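PDB 6IVH: segregation and condensation protein A from Thermococcus onnurineus, which probably acts as the kleisin subunit, here its N-terminal domain, of an archaeal Smc-based condensin, a complex for chromosome organisation and segregation. Local coordinates for residues A54-M66 with D109-A121. Residues are numbered along the deposited sequence; the frame is centred on the assembly and turned at random.
Sequences ARAILAASILVRM and DLLDALMDALEEA
Helix 54-66 and helix 109-120 cross at 113°, their axes 10.0 Å apart, with Ala59 facing Leu118 and Ile62 facing Ala117 in the backbone register. The crossing belongs to the helical N-terminal domain of a kleisin, and its centre is a knob-into-hole fit: Leu118 sits among Arg55, Leu58, Ala59 and Ile62. With CG anti to its carbonyl carbon (chi1 -79°), Leu118 sends CD2 into that hole, 3.6 Å from Leu58 CD2 and 3.7 Å from Ile62 CD1. One turn earlier, Leu114 CD1 touches both Ile62 CG2 (3.8 Å) and Ala59 CB, while its side chain also meets Leu15 of helix 11-20, so a third helix packs on this leucine. Ile62 sets two methyls, CG2 and CD1, against Ala117 CB, each 3.7 Å away. Beyond it, the selenomethionine Met66 brings CE to Ala113 CB, and Tyr105 of strand 104-105 touches both residues.

A salt bridge borders the apolar contacts: Arg55 NH2 donates to Glu119 OE1, the two planar groups nearly coplanar (12°), though the modelled 2.4 Å between these two atoms is too short to be relied on. Leu118 CD1 lies over one guanidinium face. Were Arg55 an alanine, Glu119 would probably lose this cationic mate and Leu118 CD1 the flat group it covers. At the guanidinium edge, the SE atom of selenomethionine Met115 comes within 3.7 Å of Arg55 NH2.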
loop_
_atom_site.group_PDB
_atom_site.type_symbol
_atom_site.label_atom_id
_atom_site.label_comp_id
_atom_site.label_asym_id
_atom_site.label_seq_id
_atom_site.Cartn_x
_atom_site.Cartn_y
_atom_site.Cartn_z
ATOM N N ALA A 54 5.572 -3.619 11.969
ATOM C CA ALA A 54 6.594 -2.804 11.324
ATOM C C ALA A 54 6.468 -2.847 9.808
ATOM O O ALA A 54 6.722 -1.839 9.138
ATOM C CB ALA A 54 7.988 -3.262 11.754
ATOM N N ARG A 55 6.073 -3.996 9.251
ATOM C CA ARG A 55 5.913 -4.095 7.804
ATOM C C ARG A 55 4.825 -3.153 7.308
ATOM O O ARG A 55 4.963 -2.538 6.244
ATOM C CB ARG A 55 5.606 -5.540 7.404
ATOM C CG ARG A 55 6.603 -6.546 7.959
ATOM C CD ARG A 55 6.256 -7.978 7.574
ATOM N NE ARG A 55 6.725 -8.327 6.235
ATOM C CZ ARG A 55 5.928 -8.521 5.189
ATOM N NH1 ARG A 55 4.614 -8.401 5.323
ATOM N NH2 ARG A 55 6.445 -8.838 4.009
ATOM N N ALA A 56 3.737 -3.016 8.071
ATOM C CA ALA A 56 2.695 -2.064 7.705
ATOM C C ALA A 56 3.198 -0.627 7.769
ATOM O O ALA A 56 2.738 0.224 6.999
ATOM C CB ALA A 56 1.476 -2.242 8.608
ATOM N N ILE A 57 4.133 -0.338 8.674
ATOM C CA ILE A 57 4.743 0.986 8.711
ATOM C C ILE A 57 5.686 1.165 7.529
ATOM O O ILE A 57 5.675 2.205 6.860
ATOM C CB ILE A 57 5.465 1.202 10.053
ATOM C CG1 ILE A 57 4.463 1.188 11.213
ATOM C CG2 ILE A 57 6.253 2.498 10.036
ATOM C CD1 ILE A 57 5.110 1.272 12.581
ATOM N N LEU A 58 6.509 0.151 7.246
ATOM C CA LEU A 58 7.437 0.228 6.122
ATOM C C LEU A 58 6.705 0.270 4.786
ATOM O O LEU A 58 7.179 0.916 3.842
ATOM C CB LEU A 58 8.400 -0.959 6.164
ATOM C CG LEU A 58 9.359 -1.143 4.985
ATOM C CD1 LEU A 58 10.264 0.068 4.828
ATOM C CD2 LEU A 58 10.178 -2.408 5.165
ATOM N N ALA A 59 5.555 -0.403 4.684
ATOM C CA ALA A 59 4.806 -0.404 3.433
ATOM C C ALA A 59 4.323 0.993 3.065
ATOM O O ALA A 59 4.167 1.303 1.878
ATOM C CB ALA A 59 3.623 -1.369 3.531
ATOM N N ALA A 60 4.080 1.846 4.062
ATOM C CA ALA A 60 3.670 3.218 3.780
ATOM C C ALA A 60 4.765 3.975 3.039
ATOM O O ALA A 60 4.493 4.689 2.067
ATOM C CB ALA A 60 3.302 3.934 5.080
ATOM N N SER A 61 6.017 3.830 3.489
ATOM C CA SER A 61 7.130 4.488 2.811
ATOM C C SER A 61 7.289 3.970 1.387
ATOM O O SER A 61 7.604 4.738 0.470
ATOM C CB SER A 61 8.422 4.281 3.603
ATOM O OG SER A 61 8.270 4.692 4.952
ATOM N N ILE A 62 7.068 2.669 1.184
ATOM C CA ILE A 62 7.175 2.097 -0.153
ATOM C C ILE A 62 6.081 2.647 -1.062
ATOM O O ILE A 62 6.343 3.021 -2.211
ATOM C CB ILE A 62 7.129 0.560 -0.077
ATOM C CG1 ILE A 62 8.285 0.036 0.781
ATOM C CG2 ILE A 62 7.166 -0.043 -1.474
ATOM C CD1 ILE A 62 8.242 -1.459 1.023
ATOM N N LEU A 63 4.843 2.711 -0.562
ATOM C CA LEU A 63 3.746 3.235 -1.369
ATOM C C LEU A 63 3.947 4.706 -1.704
ATOM O O LEU A 63 3.530 5.158 -2.777
ATOM C CB LEU A 63 2.414 3.035 -0.645
ATOM C CG LEU A 63 1.949 1.586 -0.508
ATOM C CD1 LEU A 63 0.620 1.513 0.229
ATOM C CD2 LEU A 63 1.846 0.935 -1.877
ATOM N N VAL A 64 4.576 5.469 -0.807
ATOM C CA VAL A 64 4.859 6.868 -1.107
ATOM C C VAL A 64 5.854 6.974 -2.256
ATOM O O VAL A 64 5.699 7.811 -3.154
ATOM C CB VAL A 64 5.360 7.596 0.153
ATOM C CG1 VAL A 64 5.877 8.982 -0.205
ATOM C CG2 VAL A 64 4.244 7.703 1.178
ATOM N N ARG A 65 6.883 6.121 -2.256
ATOM C CA ARG A 65 7.835 6.124 -3.362
ATOM C C ARG A 65 7.181 5.658 -4.657
ATOM O O ARG A 65 7.421 6.237 -5.722
ATOM C CB ARG A 65 9.039 5.246 -3.029
ATOM C CG ARG A 65 9.975 5.029 -4.214
ATOM C CD ARG A 65 11.121 4.092 -3.870
ATOM N NE ARG A 65 10.648 2.797 -3.384
ATOM C CZ ARG A 65 10.282 1.790 -4.169
ATOM N NH1 ARG A 65 10.325 1.922 -5.488
ATOM N NH2 ARG A 65 9.868 0.648 -3.634
HETATM N N MSE A 66 6.352 4.621 -4.585
HETATM C CA MSE A 66 5.711 4.082 -5.778
HETATM C C MSE A 66 4.735 5.080 -6.391
HETATM O O MSE A 66 4.497 5.061 -7.600
HETATM C CB MSE A 66 4.992 2.770 -5.454
HETATM C CG MSE A 66 5.936 1.639 -5.090
HETATM SE SE MSE A 66 5.009 -0.007 -4.632
HETATM C CE MSE A 66 4.237 -0.399 -6.377
ATOM N N ASP A 109 -0.960 -8.040 -8.429
ATOM C CA ASP A 109 0.301 -7.452 -8.873
ATOM C C ASP A 109 0.875 -6.510 -7.821
ATOM O O ASP A 109 2.081 -6.538 -7.546
ATOM C CB ASP A 109 0.108 -6.721 -10.202
ATOM C CG ASP A 109 0.139 -7.657 -11.394
ATOM O OD1 ASP A 109 0.929 -8.625 -11.371
ATOM O OD2 ASP A 109 -0.623 -7.423 -12.358
ATOM N N LEU A 110 0.027 -5.664 -7.224
ATOM C CA LEU A 110 0.496 -4.763 -6.176
ATOM C C LEU A 110 0.965 -5.548 -4.956
ATOM O O LEU A 110 1.974 -5.198 -4.333
ATOM C CB LEU A 110 -0.614 -3.776 -5.801
ATOM C CG LEU A 110 -0.258 -2.404 -5.211
ATOM C CD1 LEU A 110 -1.477 -1.505 -5.201
ATOM C CD2 LEU A 110 0.302 -2.500 -3.808
ATOM N N LEU A 111 0.243 -6.618 -4.608
ATOM C CA LEU A 111 0.651 -7.480 -3.503
ATOM C C LEU A 111 2.052 -8.036 -3.727
ATOM O O LEU A 111 2.881 -8.040 -2.810
ATOM C CB LEU A 111 -0.368 -8.613 -3.338
ATOM C CG LEU A 111 -1.460 -8.509 -2.273
ATOM C CD1 LEU A 111 -0.962 -8.882 -0.898
ATOM C CD2 LEU A 111 -2.038 -7.106 -2.245
ATOM N N ASP A 112 2.338 -8.503 -4.947
ATOM C CA ASP A 112 3.673 -9.004 -5.258
ATOM C C ASP A 112 4.695 -7.874 -5.291
ATOM O O ASP A 112 5.812 -8.025 -4.785
ATOM C CB ASP A 112 3.661 -9.752 -6.592
ATOM C CG ASP A 112 3.223 -11.200 -6.449
ATOM O OD1 ASP A 112 2.006 -11.470 -6.545
ATOM O OD2 ASP A 112 4.097 -12.068 -6.241
ATOM N N ALA A 113 4.328 -6.732 -5.880
ATOM C CA ALA A 113 5.256 -5.607 -5.958
ATOM C C ALA A 113 5.599 -5.072 -4.573
ATOM O O ALA A 113 6.759 -4.735 -4.301
ATOM C CB ALA A 113 4.666 -4.499 -6.830
ATOM N N LEU A 114 4.608 -4.989 -3.681
ATOM C CA LEU A 114 4.871 -4.448 -2.351
ATOM C C LEU A 114 5.656 -5.435 -1.494
ATOM O O LEU A 114 6.600 -5.044 -0.797
ATOM C CB LEU A 114 3.556 -4.060 -1.672
ATOM C CG LEU A 114 3.643 -3.618 -0.214
ATOM C CD1 LEU A 114 4.524 -2.396 -0.080
ATOM C CD2 LEU A 114 2.262 -3.331 0.350
HETATM N N MSE A 115 5.288 -6.712 -1.533
HETATM C CA MSE A 115 5.987 -7.735 -0.753
HETATM C C MSE A 115 7.415 -7.962 -1.242
HETATM O O MSE A 115 8.290 -8.339 -0.460
HETATM C CB MSE A 115 5.214 -9.057 -0.781
HETATM C CG MSE A 115 4.700 -9.524 0.579
HETATM SE SE MSE A 115 3.715 -8.160 1.561
HETATM C CE MSE A 115 1.974 -8.348 0.714
ATOM N N ASP A 116 7.655 -7.740 -2.537
ATOM C CA ASP A 116 9.023 -7.802 -3.042
ATOM C C ASP A 116 9.850 -6.634 -2.521
ATOM O O ASP A 116 11.030 -6.799 -2.189
ATOM C CB ASP A 116 9.030 -7.824 -4.571
ATOM C CG ASP A 116 8.899 -9.228 -5.136
ATOM O OD1 ASP A 116 9.119 -10.201 -4.383
ATOM O OD2 ASP A 116 8.582 -9.358 -6.338
ATOM N N ALA A 117 9.246 -5.447 -2.436
ATOM C CA ALA A 117 9.954 -4.301 -1.879
ATOM C C ALA A 117 10.124 -4.425 -0.372
ATOM O O ALA A 117 11.127 -3.957 0.178
ATOM C CB ALA A 117 9.219 -3.007 -2.226
ATOM N N LEU A 118 9.161 -5.050 0.309
ATOM C CA LEU A 118 9.259 -5.203 1.757
ATOM C C LEU A 118 10.391 -6.148 2.141
ATOM O O LEU A 118 11.123 -5.888 3.103
ATOM C CB LEU A 118 7.930 -5.698 2.324
ATOM C CG LEU A 118 6.827 -4.654 2.499
ATOM C CD1 LEU A 118 5.481 -5.321 2.698
ATOM C CD2 LEU A 118 7.143 -3.749 3.674
ATOM N N GLU A 119 10.557 -7.246 1.400
ATOM C CA GLU A 119 11.551 -8.245 1.773
ATOM C C GLU A 119 12.972 -7.856 1.388
ATOM O O GLU A 119 13.919 -8.318 2.034
ATOM C CB GLU A 119 11.199 -9.601 1.158
ATOM C CG GLU A 119 10.463 -10.534 2.117
ATOM C CD GLU A 119 9.007 -10.152 2.315
ATOM O OE1 GLU A 119 8.671 -9.621 3.394
ATOM O OE2 GLU A 119 8.195 -10.398 1.398
ATOM N N GLU A 120 13.153 -7.024 0.365
ATOM C CA GLU A 120 14.488 -6.534 0.053
ATOM C C GLU A 120 14.832 -5.250 0.796
ATOM O O GLU A 120 15.997 -4.837 0.782
ATOM C CB GLU A 120 14.648 -6.320 -1.458
ATOM C CG GLU A 120 15.515 -7.382 -2.129
ATOM C CD GLU A 120 16.154 -6.890 -3.414
ATOM O OE1 GLU A 120 15.520 -7.009 -4.485
ATOM O OE2 GLU A 120 17.294 -6.381 -3.352
ATOM N N ALA A 121 13.863 -4.616 1.447
ATOM C CA ALA A 121 14.154 -3.479 2.309
ATOM C C ALA A 121 14.894 -3.960 3.555
ATOM O O ALA A 121 15.013 -3.233 4.539
ATOM C CB ALA A 121 12.877 -2.753 2.691
#